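Local coordinates for BepE protein (Bartonella henselae str. Houston-1, PDB 4YK3) that is a VirB-translocated effector of Bartonella, whose BID domain, the part described here, probably acts as part of the type IV secretion signal, at residues I47-S52 against S82-A87; H43-V48 against M107-A112; A36-V41 against D114-A119; E23-M28 against V62-S67. All coordinates share one frame; numbering follows the deposited sequence.

Interaction 1 (I47-S52 against S82-A87); sequences IVYGNS and SVHKLA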
loop_
_atom_site.group_PDB
_atom_site.type_symbol
_atom_site.label_atom_id
_atom_site.label_comp_id
_atom_site.label_asym_id
_atom_site.label_seq_id
_atom_site.Cartn_x
_atom_site.Cartn_y
_atom_site.Cartn_z
ATOM N N ILE A 47 6.637 7.901 -7.542
ATOM C CA ILE A 47 7.008 7.721 -8.943
ATOM C C ILE A 47 5.807 7.733 -9.890
ATOM O O ILE A 47 5.855 8.361 -10.949
ATOM C CB ILE A 47 7.823 6.437 -9.092
ATOM C CG1 ILE A 47 9.226 6.678 -8.530
ATOM C CG2 ILE A 47 7.917 6.008 -10.540
ATOM C CD1 ILE A 47 9.867 5.434 -8.075
ATOM N N VAL A 48 4.728 7.056 -9.510
ATOM C CA VAL A 48 3.571 6.945 -10.387
ATOM C C VAL A 48 2.722 8.227 -10.361
ATOM O O VAL A 48 2.212 8.677 -11.392
ATOM C CB VAL A 48 2.743 5.736 -9.991
ATOM C CG1 VAL A 48 1.410 5.754 -10.673
ATOM C CG2 VAL A 48 3.508 4.455 -10.287
ATOM N N TYR A 49 2.586 8.815 -9.175
ATOM C CA TYR A 49 1.694 9.949 -8.978
ATOM C C TYR A 49 2.404 11.286 -8.756
ATOM O O TYR A 49 1.759 12.334 -8.743
ATOM C CB TYR A 49 0.778 9.694 -7.773
ATOM C CG TYR A 49 -0.181 8.545 -7.967
ATOM C CD1 TYR A 49 -1.097 8.554 -9.012
ATOM C CD2 TYR A 49 -0.183 7.465 -7.098
ATOM C CE1 TYR A 49 -1.994 7.521 -9.186
ATOM C CE2 TYR A 49 -1.073 6.422 -7.260
ATOM C CZ TYR A 49 -1.974 6.455 -8.305
ATOM O OH TYR A 49 -2.870 5.428 -8.465
ATOM N N GLY A 50 3.711 11.256 -8.526
ATOM C CA GLY A 50 4.422 12.476 -8.193
ATOM C C GLY A 50 4.280 12.878 -6.734
ATOM O O GLY A 50 4.692 13.966 -6.348
ATOM N N ASN A 51 3.703 11.997 -5.917
ATOM C CA ASN A 51 3.435 12.312 -4.520
ATOM C C ASN A 51 3.383 11.042 -3.667
ATOM O O ASN A 51 2.519 10.185 -3.863
ATOM C CB ASN A 51 2.122 13.076 -4.392
ATOM C CG ASN A 51 1.813 13.468 -2.960
ATOM O OD1 ASN A 51 1.345 12.653 -2.163
ATOM N ND2 ASN A 51 2.053 14.728 -2.632
ATOM N N SER A 52 4.279 10.941 -2.694
ATOM C CA SER A 52 4.427 9.692 -1.955
ATOM C C SER A 52 3.299 9.455 -0.961
ATOM O O SER A 52 3.104 8.331 -0.494
ATOM C CB SER A 52 5.767 9.678 -1.223
ATOM O OG SER A 52 5.773 10.678 -0.235
ATOM N N SER A 82 -8.230 7.282 -10.566
ATOM C CA SER A 82 -9.292 7.608 -9.611
ATOM C C SER A 82 -8.686 8.068 -8.291
ATOM O O SER A 82 -9.362 8.589 -7.437
ATOM C CB SER A 82 -10.187 6.401 -9.352
ATOM O OG SER A 82 -9.504 5.462 -8.533
ATOM N N VAL A 83 -7.389 7.856 -8.147
ATOM C CA VAL A 83 -6.693 8.151 -6.918
ATOM C C VAL A 83 -5.961 9.498 -7.011
ATOM O O VAL A 83 -5.989 10.299 -6.079
ATOM C CB VAL A 83 -5.724 6.971 -6.587
ATOM C CG1 VAL A 83 -4.663 7.392 -5.672
ATOM C CG2 VAL A 83 -6.495 5.804 -5.998
ATOM N N HIS A 84 -5.336 9.759 -8.149
ATOM C CA HIS A 84 -4.470 10.926 -8.312
ATOM C C HIS A 84 -4.078 10.950 -9.781
ATOM O O HIS A 84 -4.157 9.914 -10.450
ATOM C CB HIS A 84 -3.227 10.827 -7.397
ATOM C CG HIS A 84 -2.425 12.085 -7.307
ATOM N ND1 HIS A 84 -1.521 12.468 -8.280
ATOM C CD2 HIS A 84 -2.358 13.031 -6.341
ATOM C CE1 HIS A 84 -0.964 13.617 -7.930
ATOM N NE2 HIS A 84 -1.458 13.981 -6.761
ATOM N N LYS A 85 -3.672 12.105 -10.303
ATOM C CA LYS A 85 -3.204 12.143 -11.687
ATOM C C LYS A 85 -1.804 11.518 -11.793
ATOM O O LYS A 85 -1.015 11.503 -10.827
ATOM C CB LYS A 85 -3.199 13.579 -12.246
ATOM C CG LYS A 85 -1.909 14.353 -12.044
ATOM C CD LYS A 85 -1.903 15.676 -12.839
ATOM C CE LYS A 85 -0.514 16.307 -12.831
ATOM N NZ LYS A 85 0.530 15.447 -13.523
ATOM N N LEU A 86 -1.519 10.966 -12.964
ATOM C CA LEU A 86 -0.203 10.385 -13.238
ATOM C C LEU A 86 0.839 11.474 -13.277
ATOM O O LEU A 86 0.588 12.527 -13.824
ATOM C CB LEU A 86 -0.208 9.633 -14.575
ATOM C CG LEU A 86 -1.228 8.501 -14.600
ATOM C CD1 LEU A 86 -1.218 7.821 -15.963
ATOM C CD2 LEU A 86 -0.904 7.532 -13.461
ATOM N N ALA A 87 2.015 11.215 -12.718
ATOM C CA ALA A 87 3.105 12.167 -12.832
ATOM C C ALA A 87 3.440 12.461 -14.293
ATOM O O ALA A 87 3.189 11.646 -15.177
ATOM C CB ALA A 87 4.335 11.657 -12.106
HETATM O O HOH W 1 1.902 14.836 -10.425
#
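Y49 and H84 run antiparallel, each passing the other, where the C-terminal end of helix 32-49 in the BID-domain bundle meets the connecting loop that follows helix 69-78. The two rings are oblique to each other, their planes 63° apart, and the close approach is made by the base of the histidine: CB of H84 comes within 3.5 Å of Y49 CD1. At the edge of the phenol, near its plane, lies the carbonyl O of K85. V83 lies nearly perpendicular across the far part of the tyrosine, its CG1 3.9 Å from Y49 CZ, while V48 CG1 lies over the centre of one ring face. The hydroxyl is taken up beyond these residues by P80 O.

H84 is itself fixed. With CG anti to its backbone N (chi1 -169°), its ND1 donates to K85 O at 2.8 Å, on a carbonyl lone pair and in the plane of the imidazole. The two segments are joined by a single backbone bond, A87 N to V48 O, 2.9 Å long and nearly straight at 173°. The V48 and L86 side chains lie next to each other and point the same way, CG1 of V48 4.0 Å from CD2 of L86. G50, with positive phi, turns the chain off the helix past A87 CB.

A water 3.0 Å from Y49 O donates to it and reaches K85 NZ weakly. The contact thus gives carbonyls near the end of helix 32-49 partners beyond the helix itself: V48 O takes an amide and Y49 O a water.

Interaction 2 (H43-V48 against M107-A112); sequences HWCKIV and MHLCQA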
loop_
_atom_site.group_PDB
_atom_site.type_symbol
_atom_site.label_atom_id
_atom_site.label_comp_id
_atom_site.label_asym_id
_atom_site.label_seq_id
_atom_site.Cartn_x
_atom_site.Cartn_y
_atom_site.Cartn_z
ATOM N N HIS A 43 7.018 4.857 -1.901
ATOM C CA HIS A 43 8.056 5.090 -2.895
ATOM C C HIS A 43 7.449 5.098 -4.299
ATOM O O HIS A 43 7.683 6.002 -5.091
ATOM C CB HIS A 43 9.149 4.026 -2.804
ATOM C CG HIS A 43 10.127 4.075 -3.935
ATOM N ND1 HIS A 43 11.173 4.971 -3.977
ATOM C CD2 HIS A 43 10.212 3.346 -5.072
ATOM C CE1 HIS A 43 11.865 4.787 -5.087
ATOM N NE2 HIS A 43 11.303 3.805 -5.768
ATOM N N TRP A 44 6.655 4.086 -4.602
ATOM C CA TRP A 44 6.119 3.975 -5.937
ATOM C C TRP A 44 4.981 4.976 -6.172
ATOM O O TRP A 44 4.736 5.348 -7.322
ATOM C CB TRP A 44 5.679 2.528 -6.224
ATOM C CG TRP A 44 6.871 1.596 -6.304
ATOM C CD1 TRP A 44 7.205 0.627 -5.403
ATOM C CD2 TRP A 44 7.914 1.585 -7.301
ATOM N NE1 TRP A 44 8.362 0.015 -5.775
ATOM C CE2 TRP A 44 8.827 0.577 -6.932
ATOM C CE3 TRP A 44 8.159 2.326 -8.463
ATOM C CZ2 TRP A 44 9.975 0.279 -7.686
ATOM C CZ3 TRP A 44 9.293 2.039 -9.208
ATOM C CH2 TRP A 44 10.182 1.016 -8.824
ATOM N N CYS A 45 4.302 5.431 -5.109
ATOM C CA CYS A 45 3.318 6.513 -5.277
ATOM C C CYS A 45 4.033 7.769 -5.754
ATOM O O CYS A 45 3.563 8.455 -6.668
ATOM C CB CYS A 45 2.543 6.819 -3.983
ATOM S SG CYS A 45 1.142 5.701 -3.726
ATOM N N LYS A 46 5.181 8.055 -5.146
ATOM C CA LYS A 46 5.986 9.195 -5.575
ATOM C C LYS A 46 6.318 9.100 -7.073
ATOM O O LYS A 46 6.257 10.081 -7.791
ATOM C CB LYS A 46 7.270 9.300 -4.760
ATOM C CG LYS A 46 8.074 10.553 -5.064
ATOM C CD LYS A 46 9.515 10.428 -4.610
ATOM C CE LYS A 46 9.717 11.041 -3.230
ATOM N NZ LYS A 46 11.158 11.089 -2.830
ATOM N N ILE A 47 6.637 7.901 -7.542
ATOM C CA ILE A 47 7.008 7.721 -8.943
ATOM C C ILE A 47 5.807 7.733 -9.890
ATOM O O ILE A 47 5.855 8.361 -10.949
ATOM C CB ILE A 47 7.823 6.437 -9.092
ATOM C CG1 ILE A 47 9.226 6.678 -8.530
ATOM C CG2 ILE A 47 7.917 6.008 -10.540
ATOM C CD1 ILE A 47 9.867 5.434 -8.075
ATOM N N VAL A 48 4.728 7.056 -9.510
ATOM C CA VAL A 48 3.571 6.945 -10.387
ATOM C C VAL A 48 2.722 8.227 -10.361
ATOM O O VAL A 48 2.212 8.677 -11.392
ATOM C CB VAL A 48 2.743 5.736 -9.991
ATOM C CG1 VAL A 48 1.410 5.754 -10.673
ATOM C CG2 VAL A 48 3.508 4.455 -10.287
ATOM N N MET A 107 3.375 -1.051 -12.470
ATOM C CA MET A 107 3.370 -2.470 -12.115
ATOM C C MET A 107 3.950 -2.697 -10.731
ATOM O O MET A 107 3.446 -3.511 -9.968
ATOM C CB MET A 107 4.159 -3.299 -13.136
ATOM C CG MET A 107 4.148 -4.812 -12.867
ATOM S SD MET A 107 5.365 -5.791 -13.826
ATOM C CE MET A 107 6.871 -5.433 -12.915
ATOM N N HIS A 108 5.025 -1.985 -10.418
ATOM C CA HIS A 108 5.658 -2.139 -9.130
ATOM C C HIS A 108 4.765 -1.569 -8.034
ATOM O O HIS A 108 4.756 -2.073 -6.912
ATOM C CB HIS A 108 7.031 -1.474 -9.138
ATOM C CG HIS A 108 7.994 -2.137 -10.065
ATOM N ND1 HIS A 108 8.402 -1.564 -11.252
ATOM C CD2 HIS A 108 8.591 -3.350 -10.006
ATOM C CE1 HIS A 108 9.232 -2.385 -11.869
ATOM N NE2 HIS A 108 9.365 -3.474 -11.134
ATOM N N LEU A 109 3.985 -0.545 -8.368
ATOM C CA LEU A 109 3.114 0.057 -7.368
ATOM C C LEU A 109 2.019 -0.948 -7.019
ATOM O O LEU A 109 1.701 -1.151 -5.849
ATOM C CB LEU A 109 2.529 1.388 -7.865
ATOM C CG LEU A 109 1.340 1.958 -7.094
ATOM C CD1 LEU A 109 1.713 2.268 -5.640
ATOM C CD2 LEU A 109 0.718 3.193 -7.776
ATOM N N CYS A 110 1.471 -1.601 -8.036
ATOM C CA CYS A 110 0.439 -2.615 -7.824
ATOM C C CYS A 110 0.947 -3.816 -6.999
ATOM O O CYS A 110 0.260 -4.278 -6.089
ATOM C CB CYS A 110 -0.100 -3.092 -9.171
ATOM S SG CYS A 110 -0.924 -1.747 -10.052
ATOM N N GLN A 111 2.146 -4.293 -7.312
ATOM C CA GLN A 111 2.799 -5.344 -6.531
ATOM C C GLN A 111 3.012 -4.923 -5.088
ATOM O O GLN A 111 2.723 -5.678 -4.182
ATOM C CB GLN A 111 4.159 -5.715 -7.114
ATOM C CG GLN A 111 4.162 -6.345 -8.476
ATOM C CD GLN A 111 5.558 -6.806 -8.862
ATOM O OE1 GLN A 111 6.038 -6.521 -9.958
ATOM N NE2 GLN A 111 6.226 -7.500 -7.947
ATOM N N ALA A 112 3.558 -3.727 -4.884
ATOM C CA ALA A 112 3.839 -3.245 -3.542
ATOM C C ALA A 112 2.553 -3.166 -2.736
ATOM O O ALA A 112 2.525 -3.530 -1.565
ATOM C CB ALA A 112 4.516 -1.907 -3.590
#
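W44 and L109 mark the level at which two antiparallel helices of the four-helix bundle of the BID domain come closest here, their CA atoms 5.1 Å apart. The short axes of 43-48 and 107-112 pass at 9.0 Å with an angle of 152° between their directions, a moderate departure from antiparallel. No hydrogen bond spans the interface, and side chains do the joining.

The indole of W44 stands between the helices, its CG beside the backbone N (chi1 -68°). H108 CB sits over the six-membered ring, 3.6 Å from its centroid and close to the ring normal, a CH-pi contact. Beyond that carbon the imidazole continues outward as an offset stack on the same six-membered ring, the planes only 21° apart. H43, one residue earlier in the tryptophan's own helix, lays CD2 on the opposite indole face, which leaves the ring layered between carbons from both helices. W44 NE1 is hydrogen-bonded to E40 OE2.

Deeper in, the two branches of L109 divide the work. CD1 reaches the sulfur of C45, 4.0 Å from SG, whereas CD2 meets V48 at CB and both of its methyls. The shared CB of the leucine presses on W44 CB at 3.7 Å, and A112, one turn on, places its methyl near W44 CD1. On the outer side the imidazole of H108 has a further neighbour in its own helix: the terminal methyl of M107, CE, rests on one ring face, 3.6 Å above the plane and offset toward the rim.

Interaction 3 (A36-V41 against D114-A119); sequences AYQQEV and DGYTSA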
loop_
_atom_site.group_PDB
_atom_site.type_symbol
_atom_site.label_atom_id
_atom_site.label_comp_id
_atom_site.label_asym_id
_atom_site.label_seq_id
_atom_site.Cartn_x
_atom_site.Cartn_y
_atom_site.Cartn_z
ATOM N N ALA A 36 7.491 -2.450 5.906
ATOM C CA ALA A 36 8.315 -2.501 4.705
ATOM C C ALA A 36 7.489 -2.251 3.443
ATOM O O ALA A 36 7.889 -1.476 2.571
ATOM C CB ALA A 36 9.032 -3.848 4.618
ATOM N N TYR A 37 6.337 -2.906 3.343
ATOM C CA TYR A 37 5.472 -2.709 2.182
ATOM C C TYR A 37 4.858 -1.310 2.152
ATOM O O TYR A 37 4.705 -0.726 1.087
ATOM C CB TYR A 37 4.363 -3.763 2.149
ATOM C CG TYR A 37 4.815 -5.080 1.549
ATOM C CD1 TYR A 37 5.278 -5.135 0.249
ATOM C CD2 TYR A 37 4.786 -6.262 2.284
ATOM C CE1 TYR A 37 5.703 -6.315 -0.313
ATOM C CE2 TYR A 37 5.203 -7.468 1.714
ATOM C CZ TYR A 37 5.667 -7.480 0.421
ATOM O OH TYR A 37 6.093 -8.642 -0.173
ATOM N N GLN A 38 4.495 -0.788 3.320
ATOM C CA GLN A 38 3.977 0.566 3.423
ATOM C C GLN A 38 4.967 1.549 2.810
ATOM O O GLN A 38 4.604 2.348 1.937
ATOM C CB GLN A 38 3.698 0.923 4.883
ATOM C CG GLN A 38 2.839 2.167 5.088
ATOM C CD GLN A 38 3.653 3.437 5.099
ATOM O OE1 GLN A 38 4.880 3.390 5.157
ATOM N NE2 GLN A 38 2.976 4.585 5.045
ATOM N N GLN A 39 6.217 1.479 3.265
ATOM C CA GLN A 39 7.284 2.296 2.699
ATOM C C GLN A 39 7.461 2.084 1.197
ATOM O O GLN A 39 7.761 3.028 0.457
ATOM C CB GLN A 39 8.600 2.022 3.409
ATOM C CG GLN A 39 8.643 2.560 4.825
ATOM C CD GLN A 39 8.415 4.061 4.874
ATOM O OE1 GLN A 39 9.291 4.847 4.509
ATOM N NE2 GLN A 39 7.233 4.466 5.331
ATOM N N GLU A 40 7.266 0.847 0.753
ATOM C CA GLU A 40 7.367 0.508 -0.665
ATOM C C GLU A 40 6.264 1.174 -1.487
ATOM O O GLU A 40 6.507 1.723 -2.564
ATOM C CB GLU A 40 7.298 -1.011 -0.842
ATOM C CG GLU A 40 7.804 -1.493 -2.166
ATOM C CD GLU A 40 9.312 -1.469 -2.245
ATOM O OE1 GLU A 40 9.945 -1.463 -1.174
ATOM O OE2 GLU A 40 9.850 -1.454 -3.376
ATOM N N VAL A 41 5.037 1.095 -0.979
ATOM C CA VAL A 41 3.909 1.758 -1.606
ATOM C C VAL A 41 4.192 3.259 -1.737
ATOM O O VAL A 41 3.943 3.832 -2.787
ATOM C CB VAL A 41 2.609 1.490 -0.815
ATOM C CG1 VAL A 41 1.474 2.411 -1.281
ATOM C CG2 VAL A 41 2.200 0.023 -0.962
ATOM N N ASP A 114 -0.403 -4.848 -3.369
ATOM C CA ASP A 114 -0.801 -6.229 -3.135
ATOM C C ASP A 114 -0.042 -6.808 -1.952
ATOM O O ASP A 114 -0.622 -7.466 -1.098
ATOM C CB ASP A 114 -0.542 -7.093 -4.369
ATOM C CG ASP A 114 -1.578 -6.894 -5.436
ATOM O OD1 ASP A 114 -2.159 -5.792 -5.482
ATOM O OD2 ASP A 114 -1.807 -7.828 -6.236
ATOM N N GLY A 115 1.266 -6.577 -1.932
ATOM C CA GLY A 115 2.115 -7.011 -0.835
ATOM C C GLY A 115 1.680 -6.412 0.497
ATOM O O GLY A 115 1.568 -7.130 1.497
ATOM N N TYR A 116 1.415 -5.103 0.506
ATOM C CA TYR A 116 0.938 -4.440 1.715
ATOM C C TYR A 116 -0.370 -5.037 2.239
ATOM O O TYR A 116 -0.471 -5.387 3.420
ATOM C CB TYR A 116 0.731 -2.931 1.478
ATOM C CG TYR A 116 0.169 -2.241 2.701
ATOM C CD1 TYR A 116 0.991 -1.918 3.787
ATOM C CD2 TYR A 116 -1.180 -1.940 2.792
ATOM C CE1 TYR A 116 0.474 -1.293 4.922
ATOM C CE2 TYR A 116 -1.711 -1.331 3.930
ATOM C CZ TYR A 116 -0.882 -1.008 4.983
ATOM O OH TYR A 116 -1.413 -0.399 6.094
ATOM N N THR A 117 -1.380 -5.127 1.375
ATOM C CA THR A 117 -2.708 -5.520 1.840
ATOM C C THR A 117 -2.734 -7.012 2.213
ATOM O O THR A 117 -3.422 -7.411 3.154
ATOM C CB THR A 117 -3.807 -5.193 0.793
ATOM O OG1 THR A 117 -3.506 -5.835 -0.449
ATOM C CG2 THR A 117 -3.890 -3.686 0.565
ATOM N N SER A 118 -1.970 -7.832 1.500
ATOM C CA SER A 118 -1.843 -9.237 1.890
ATOM C C SER A 118 -1.105 -9.378 3.226
ATOM O O SER A 118 -1.471 -10.209 4.061
ATOM C CB SER A 118 -1.118 -10.036 0.811
ATOM O OG SER A 118 -1.824 -9.959 -0.413
ATOM N N ALA A 119 -0.070 -8.567 3.436
ATOM C CA ALA A 119 0.682 -8.651 4.687
ATOM C C ALA A 119 -0.192 -8.225 5.865
ATOM O O ALA A 119 -0.125 -8.819 6.940
ATOM C CB ALA A 119 1.930 -7.808 4.621
#
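Y37 lays its ring flat on the backbone of G115, where two antiparallel helices of the bundle approach to 8.5 Å between their short axes. The CA of G115 stands 3.7 Å from the ring centroid and nearly on the ring normal, a CH-pi contact, and its carbonyl carbon lies over the same face. G115 O, also above that face, is 3.4 Å from Y37 CD2. Because the glycine carries no side chain, the phenol can settle directly on the peptide; the torsion of Y37 (chi1 -82°) keeps CG beside its own backbone N and directs the ring over G115.

Y116, the next residue, is rotated differently. Its CG is anti to the backbone N (chi1 177°), which sends the ring back across to the other helix, with Y37 CB at its edge. The two CB atoms of the tyrosines meet at 3.8 Å. The Y116 ring then runs alongside Q38, pointing the same way, with CE1 3.9 Å from Q38 CB; a bend at chi2 carries the glutamine amide off from the tyrosine. V41 runs crosswise to Y116 and touches its CB through CG2, 4.1 Å away. A119, one turn on from G115, brings its methyl CB to 4.0 Å from Y37 CD2.

The hydroxyl of Y116 is hydrogen-bonded to M59 O on helix 56-64, so this buried ring ties a third helix to the pair. Between the two segments themselves no hydrogen bond forms. Cohesion rests on aromatic and aliphatic carbon against backbone and side chain, with the polar end of Y116 satisfied elsewhere.

Interaction 4 (E23-M28 against V62-S67); sequences EIADRM and VLQKPS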
loop_
_atom_site.group_PDB
_atom_site.type_symbol
_atom_site.label_atom_id
_atom_site.label_comp_id
_atom_site.label_asym_id
_atom_site.label_seq_id
_atom_site.Cartn_x
_atom_site.Cartn_y
_atom_site.Cartn_z
ATOM N N GLU A 23 -6.628 -2.498 18.938
ATOM C CA GLU A 23 -5.375 -2.996 19.489
ATOM C C GLU A 23 -4.604 -3.793 18.427
ATOM O O GLU A 23 -3.382 -3.679 18.311
ATOM C CB GLU A 23 -5.635 -3.857 20.728
ATOM N N ILE A 24 -5.325 -4.593 17.649
ATOM C CA ILE A 24 -4.716 -5.387 16.589
ATOM C C ILE A 24 -4.012 -4.465 15.593
ATOM O O ILE A 24 -2.856 -4.699 15.226
ATOM C CB ILE A 24 -5.764 -6.286 15.897
ATOM C CG1 ILE A 24 -6.095 -7.498 16.783
ATOM C CG2 ILE A 24 -5.267 -6.746 14.535
ATOM C CD1 ILE A 24 -7.127 -8.460 16.189
ATOM N N ALA A 25 -4.689 -3.397 15.178
ATOM C CA ALA A 25 -4.081 -2.441 14.257
ATOM C C ALA A 25 -2.859 -1.781 14.889
ATOM O O ALA A 25 -1.913 -1.415 14.195
ATOM C CB ALA A 25 -5.092 -1.389 13.829
ATOM N N ASP A 26 -2.878 -1.629 16.207
ATOM C CA ASP A 26 -1.728 -1.088 16.906
ATOM C C ASP A 26 -0.518 -2.023 16.761
ATOM O O ASP A 26 0.585 -1.565 16.457
ATOM C CB ASP A 26 -2.059 -0.855 18.377
ATOM C CG ASP A 26 -1.275 0.289 18.969
ATOM O OD1 ASP A 26 -0.054 0.133 19.174
ATOM O OD2 ASP A 26 -1.879 1.359 19.208
ATOM N N ARG A 27 -0.726 -3.326 16.967
ATOM C CA ARG A 27 0.342 -4.313 16.760
ATOM C C ARG A 27 0.828 -4.313 15.313
ATOM O O ARG A 27 2.026 -4.292 15.043
ATOM C CB ARG A 27 -0.128 -5.723 17.138
ATOM N N MET A 28 -0.111 -4.315 14.379
ATOM C CA MET A 28 0.247 -4.407 12.966
ATOM C C MET A 28 1.038 -3.198 12.470
ATOM O O MET A 28 1.699 -3.277 11.440
ATOM C CB MET A 28 -1.006 -4.594 12.121
ATOM C CG MET A 28 -1.747 -5.884 12.441
ATOM S SD MET A 28 -2.847 -6.362 11.103
ATOM C CE MET A 28 -3.999 -4.980 11.106
ATOM N N VAL A 62 -6.807 0.667 6.047
ATOM C CA VAL A 62 -6.780 -0.769 5.878
ATOM C C VAL A 62 -6.317 -1.471 7.165
ATOM O O VAL A 62 -6.845 -2.518 7.507
ATOM C CB VAL A 62 -5.918 -1.144 4.673
ATOM C CG1 VAL A 62 -5.648 -2.638 4.641
ATOM C CG2 VAL A 62 -6.619 -0.694 3.392
ATOM N N LEU A 63 -5.368 -0.889 7.895
ATOM C CA LEU A 63 -4.983 -1.459 9.191
ATOM C C LEU A 63 -6.194 -1.627 10.102
ATOM O O LEU A 63 -6.339 -2.662 10.741
ATOM C CB LEU A 63 -3.924 -0.602 9.894
ATOM C CG LEU A 63 -2.503 -0.675 9.331
ATOM C CD1 LEU A 63 -1.509 0.015 10.253
ATOM C CD2 LEU A 63 -2.101 -2.128 9.102
ATOM N N GLN A 64 -7.075 -0.630 10.140
ATOM C CA GLN A 64 -8.259 -0.710 10.992
ATOM C C GLN A 64 -9.271 -1.723 10.472
ATOM O O GLN A 64 -9.986 -2.334 11.255
ATOM C CB GLN A 64 -8.927 0.665 11.138
ATOM C CG GLN A 64 -8.053 1.723 11.813
ATOM C CD GLN A 64 -7.559 1.308 13.203
ATOM O OE1 GLN A 64 -8.161 0.464 13.873
ATOM N NE2 GLN A 64 -6.458 1.905 13.637
ATOM N N LYS A 65 -9.335 -1.905 9.155
ATOM C CA LYS A 65 -10.248 -2.891 8.576
ATOM C C LYS A 65 -9.613 -3.611 7.390
ATOM O O LYS A 65 -9.820 -3.242 6.238
ATOM C CB LYS A 65 -11.567 -2.230 8.155
ATOM C CG LYS A 65 -12.648 -3.228 7.749
ATOM C CD LYS A 65 -14.011 -2.570 7.538
ATOM C CE LYS A 65 -14.527 -1.905 8.807
ATOM N NZ LYS A 65 -15.842 -1.225 8.605
ATOM N N PRO A 66 -8.828 -4.662 7.676
ATOM C CA PRO A 66 -8.066 -5.400 6.655
ATOM C C PRO A 66 -8.910 -5.884 5.474
ATOM O O PRO A 66 -8.405 -6.019 4.357
ATOM C CB PRO A 66 -7.502 -6.584 7.443
ATOM C CG PRO A 66 -7.382 -6.061 8.849
ATOM C CD PRO A 66 -8.538 -5.135 9.043
ATOM N N SER A 67 -10.191 -6.119 5.729
ATOM C CA SER A 67 -11.111 -6.615 4.715
ATOM C C SER A 67 -11.301 -5.626 3.564
ATOM O O SER A 67 -11.826 -5.988 2.517
ATOM C CB SER A 67 -12.469 -6.930 5.344
ATOM O OG SER A 67 -13.139 -5.733 5.718
#
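M28 reaches L63 through a chain bent at its far end: CG starts beside the backbone N (chi1 -62°), the middle of the side chain is extended, and a final bend at chi3 (-63°) turns the methyl toward the end of helix 56-64. That methyl, CE, stops 3.3 Å from the carbonyl O of L63. It also touches the leucine side chain, 4.0 Å from CD2, and because the two side chains point opposite ways as they pass, CD2 meets M28 CB as well. P66 lies at the same end of the methionine, its CG 4.2 Å from CE.

One turn earlier, A25 points its methyl into the same junction. A25 CB comes to 3.6 Å from L63 O and lies near L63 CB. Q64 starts out facing the other way, but a bend at chi2 (-57°) folds its amide back beside the alanine, with NE2 3.6 Å from A25 CB. The small residue thus has a backbone carbonyl and an amide as neighbours, and no hydrogen bond links the segments.

Here the chain leaves its helix at K65, and R21 NH1 is hydrogen-bonded to Q64 O. The contact joins two helices of the BID domain at the opposite end from interaction 1. Helix 97-129 packs against the junction: M28 touches I127, L63 packs on Y116 and V120, and P66 meets Q124, so helices 21-30 and 56-64 share one long partner.

In the fold
The four contacts are spaced along the elongated bundle. Interactions 1, 2 and 3 all use helix 32-49, and 2 and 3 pair it with helix 97-129 at successive levels, centres about 10 Å apart and touching where A112 meets E40 and V41. Interaction 1, about 9 Å between centres from interaction 2, shares I47 and V48 with it; Y49 and L109 touch between them. At the other end, interaction 4 lies about 13 Å from interaction 3, centre to centre, and joins it through Y116 OH against L63 CG. Interactions 1 and 4, about 25 Å apart at their centres, fall on opposite sides of the chain's centre.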